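Local atomic coordinates of aminopeptidase YwaD (Bacillus subtilis, PDB entry 6HC7), a protein that removes N-terminal amino acids from peptides, among them arginine, lysine and leucine, as a secreted zinc-dependent aminopeptidase of the M28 family. Residues Leu41-Lys46 against Met270-Arg275. Sequence-based numbering, arbitrary orientation.
Sequences LPFKAK and MLEMAR. With SO4 (sulfate ion), chain F.
Glu272 reaches from its helix to Phe43 and Lys44. CB lies 3.6 Å from CE2 of Phe43. CG sits over one face of the Phe43 ring, a CH-pi contact 3.5 Å from the centroid. A bend at chi2 then turns the carboxylate away from the ring, the two planes standing 85° apart. OE2 accepts a hydrogen bond from the backbone N of Lys44 at 2.7 Å on its anti side, 30° out of the carboxylate plane, and forms a salt bridge with Arg275 NH1, the hydrogen bond within it being weak. OE1 is hydrogen-bonded to His47. Glutamate thus supplies methylenes for the aromatic ring and charge for the N-H and the guanidinium. Arginine suits its place because NH1 serves two acceptors, Glu272 OE2 and, at 3.2 Å, Pro42 O. Its NE makes a nearly straight bond (166°) to O2 of a sulfate probably from the crystallisation liquor. A leucine in place of Arg275 would probably leave the carbonyl of Pro42 without this donor and Glu272 without its neutralising charge. Lys44 is the N-cap of helix 45-59, so the contact ties the start of that helix to helix 260-277, while Phe43 and Met273 both touch helix 412-430 and Met270 packs on strand 285-291.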
ATOM      1  N   LEU A  41      -6.332  22.932 -18.563  1.00 64.43           N
ATOM      2  CA  LEU A  41      -5.653  21.939 -17.746  1.00 57.31           C
ATOM      3  C   LEU A  41      -5.431  20.665 -18.566  1.00 55.21           C
ATOM      4  O   LEU A  41      -6.187  19.703 -18.435  1.00 48.48           O
ATOM      5  CB  LEU A  41      -6.463  21.652 -16.474  1.00 49.50           C
ATOM      6  CG  LEU A  41      -6.571  22.853 -15.526  1.00 51.59           C
ATOM      7  CD1 LEU A  41      -7.518  22.575 -14.377  1.00 45.47           C
ATOM      8  CD2 LEU A  41      -5.192  23.259 -15.000  1.00 48.98           C
ATOM      9  N   PRO A  42      -4.375  20.656 -19.407  1.00 55.68           N
ATOM     10  CA  PRO A  42      -4.103  19.587 -20.379  1.00 48.65           C
ATOM     11  C   PRO A  42      -3.478  18.325 -19.770  1.00 44.91           C
ATOM     12  O   PRO A  42      -2.324  18.000 -20.064  1.00 46.18           O
ATOM     13  CB  PRO A  42      -3.123  20.252 -21.350  1.00 48.43           C
ATOM     14  CG  PRO A  42      -2.346  21.207 -20.479  1.00 52.33           C
ATOM     15  CD  PRO A  42      -3.316  21.686 -19.411  1.00 52.71           C
ATOM     16  N   PHE A  43      -4.235  17.624 -18.931  1.00 46.22           N
ATOM     17  CA  PHE A  43      -3.779  16.344 -18.378  1.00 53.01           C
ATOM     18  C   PHE A  43      -3.684  15.268 -19.461  1.00 44.22           C
ATOM     19  O   PHE A  43      -4.695  14.901 -20.059  1.00 44.22           O
ATOM     20  CB  PHE A  43      -4.717  15.860 -17.263  1.00 47.93           C
ATOM     21  CG  PHE A  43      -4.189  14.672 -16.509  1.00 48.26           C
ATOM     22  CD1 PHE A  43      -4.418  13.378 -16.969  1.00 47.63           C
ATOM     23  CD2 PHE A  43      -3.460  14.846 -15.354  1.00 41.31           C
ATOM     24  CE1 PHE A  43      -3.930  12.295 -16.289  1.00 43.61           C
ATOM     25  CE2 PHE A  43      -2.975  13.761 -14.667  1.00 47.26           C
ATOM     26  CZ  PHE A  43      -3.202  12.482 -15.139  1.00 42.74           C
ATOM     27  N   LYS A  44      -2.480  14.753 -19.691  1.00 38.33           N
ATOM     28  CA  LYS A  44      -2.274  13.751 -20.740  1.00 45.20           C
ATOM     29  C   LYS A  44      -2.079  12.349 -20.151  1.00 45.73           C
ATOM     30  O   LYS A  44      -1.001  12.034 -19.622  1.00 43.09           O
ATOM     31  CB  LYS A  44      -1.061  14.117 -21.610  1.00 46.59           C
ATOM     32  CG  LYS A  44      -1.031  15.559 -22.125  1.00 51.75           C
ATOM     33  CD  LYS A  44      -1.756  15.744 -23.454  1.00 54.74           C
ATOM     34  CE  LYS A  44      -1.182  16.940 -24.223  1.00 55.63           C
ATOM     35  NZ  LYS A  44       0.314  16.852 -24.371  1.00 51.72           N
ATOM     36  N   ALA A  45      -3.109  11.508 -20.262  1.00 41.57           N
ATOM     37  CA  ALA A  45      -3.063  10.165 -19.679  1.00 42.28           C
ATOM     38  C   ALA A  45      -1.965   9.307 -20.304  1.00 47.27           C
ATOM     39  O   ALA A  45      -1.463   8.377 -19.660  1.00 43.99           O
ATOM     40  CB  ALA A  45      -4.405   9.469 -19.812  1.00 42.27           C
ATOM     41  N   LYS A  46      -1.584   9.624 -21.542  1.00 41.70           N
ATOM     42  CA  LYS A  46      -0.532   8.879 -22.220  1.00 40.42           C
ATOM     43  C   LYS A  46       0.789   9.034 -21.466  1.00 44.56           C
ATOM     44  O   LYS A  46       1.559   8.074 -21.346  1.00 41.84           O
ATOM     45  CB  LYS A  46      -0.404   9.330 -23.690  1.00 42.86           C
ATOM     46  CG  LYS A  46       0.760  10.259 -24.056  1.00 39.87           C
ATOM     47  CD  LYS A  46       0.497  10.944 -25.393  1.00 42.59           C
ATOM     48  CE  LYS A  46       1.413  12.120 -25.634  1.00 40.41           C
ATOM     49  NZ  LYS A  46       0.912  12.957 -26.744  1.00 47.71           N
ATOM     50  N   MET A 270      -0.291  11.495 -10.278  1.00 31.94           N
ATOM     51  CA  MET A 270       0.285  12.510  -9.435  1.00 32.94           C
ATOM     52  C   MET A 270       1.392  13.239 -10.186  1.00 36.89           C
ATOM     53  O   MET A 270       1.440  14.472 -10.192  1.00 37.88           O
ATOM     54  CB  MET A 270       0.814  11.880  -8.151  1.00 32.50           C
ATOM     55  CG  MET A 270       1.566  12.828  -7.244  1.00 34.40           C
ATOM     56  SD  MET A 270       3.325  12.911  -7.595  1.00 36.75           S
ATOM     57  CE  MET A 270       3.936  11.490  -6.711  1.00 35.93           C
ATOM     58  N   LEU A 271       2.258  12.477 -10.849  1.00 35.81           N
ATOM     59  CA  LEU A 271       3.381  13.058 -11.573  1.00 34.88           C
ATOM     60  C   LEU A 271       2.947  13.952 -12.735  1.00 39.09           C
ATOM     61  O   LEU A 271       3.510  15.042 -12.951  1.00 39.15           O
ATOM     62  CB  LEU A 271       4.309  11.958 -12.085  1.00 33.42           C
ATOM     63  CG  LEU A 271       5.242  11.403 -11.012  1.00 30.85           C
ATOM     64  CD1 LEU A 271       6.116  10.356 -11.587  1.00 22.00           C
ATOM     65  CD2 LEU A 271       6.080  12.501 -10.419  1.00 35.51           C
ATOM     66  N   GLU A 272       1.951  13.493 -13.486  1.00 38.57           N
ATOM     67  CA  GLU A 272       1.454  14.244 -14.636  1.00 39.18           C
ATOM     68  C   GLU A 272       0.733  15.510 -14.171  1.00 39.57           C
ATOM     69  O   GLU A 272       0.846  16.577 -14.788  1.00 39.86           O
ATOM     70  CB  GLU A 272       0.535  13.369 -15.487  1.00 37.46           C
ATOM     71  CG  GLU A 272      -0.276  14.108 -16.526  1.00 41.60           C
ATOM     72  CD  GLU A 272       0.545  14.598 -17.689  1.00 44.48           C
ATOM     73  OE1 GLU A 272       1.782  14.366 -17.707  1.00 41.06           O
ATOM     74  OE2 GLU A 272      -0.069  15.216 -18.589  1.00 48.21           O
ATOM     75  N   MET A 273       0.018  15.388 -13.062  1.00 37.18           N
ATOM     76  CA  MET A 273      -0.613  16.544 -12.446  1.00 42.29           C
ATOM     77  C   MET A 273       0.412  17.604 -12.034  1.00 40.78           C
ATOM     78  O   MET A 273       0.152  18.791 -12.175  1.00 39.72           O
ATOM     79  CB  MET A 273      -1.437  16.134 -11.232  1.00 40.73           C
ATOM     80  CG  MET A 273      -2.330  17.244 -10.772  1.00 40.68           C
ATOM     81  SD  MET A 273      -2.950  16.968  -9.125  1.00 52.87           S
ATOM     82  CE  MET A 273      -3.524  15.254  -9.311  1.00 34.13           C
ATOM     83  N   ALA A 274       1.569  17.190 -11.527  1.00 36.50           N
ATOM     84  CA  ALA A 274       2.594  18.171 -11.213  1.00 38.62           C
ATOM     85  C   ALA A 274       3.016  18.885 -12.492  1.00 41.70           C
ATOM     86  O   ALA A 274       3.284  20.081 -12.469  1.00 45.81           O
ATOM     87  CB  ALA A 274       3.791  17.529 -10.539  1.00 35.84           C
ATOM     88  N   ARG A 275       3.049  18.151 -13.603  1.00 43.26           N
ATOM     89  CA  ARG A 275       3.462  18.706 -14.893  1.00 45.27           C
ATOM     90  C   ARG A 275       2.471  19.746 -15.419  1.00 46.26           C
ATOM     91  O   ARG A 275       2.863  20.779 -15.962  1.00 47.77           O
ATOM     92  CB  ARG A 275       3.633  17.595 -15.933  1.00 44.90           C
ATOM     93  CG  ARG A 275       3.990  18.098 -17.329  1.00 44.58           C
ATOM     94  CD  ARG A 275       3.201  17.366 -18.395  1.00 50.20           C
ATOM     95  NE  ARG A 275       2.938  18.216 -19.555  1.00 60.06           N
ATOM     96  CZ  ARG A 275       1.779  18.253 -20.207  1.00 58.36           C
ATOM     97  NH1 ARG A 275       0.777  17.482 -19.805  1.00 48.22           N
ATOM     98  NH2 ARG A 275       1.619  19.058 -21.258  1.00 62.52           N
TER
HETATM   99  S   SO4 F 503       5.945  20.760 -21.343  1.00102.29           S
HETATM  100  O1  SO4 F 503       5.134  20.302 -22.478  1.00 77.45           O
HETATM  101  O2  SO4 F 503       5.469  20.173 -20.089  1.00 78.60           O
HETATM  102  O3  SO4 F 503       7.333  20.355 -21.565  1.00 90.98           O
HETATM  103  O4  SO4 F 503       5.865  22.221 -21.225  1.00 92.63           O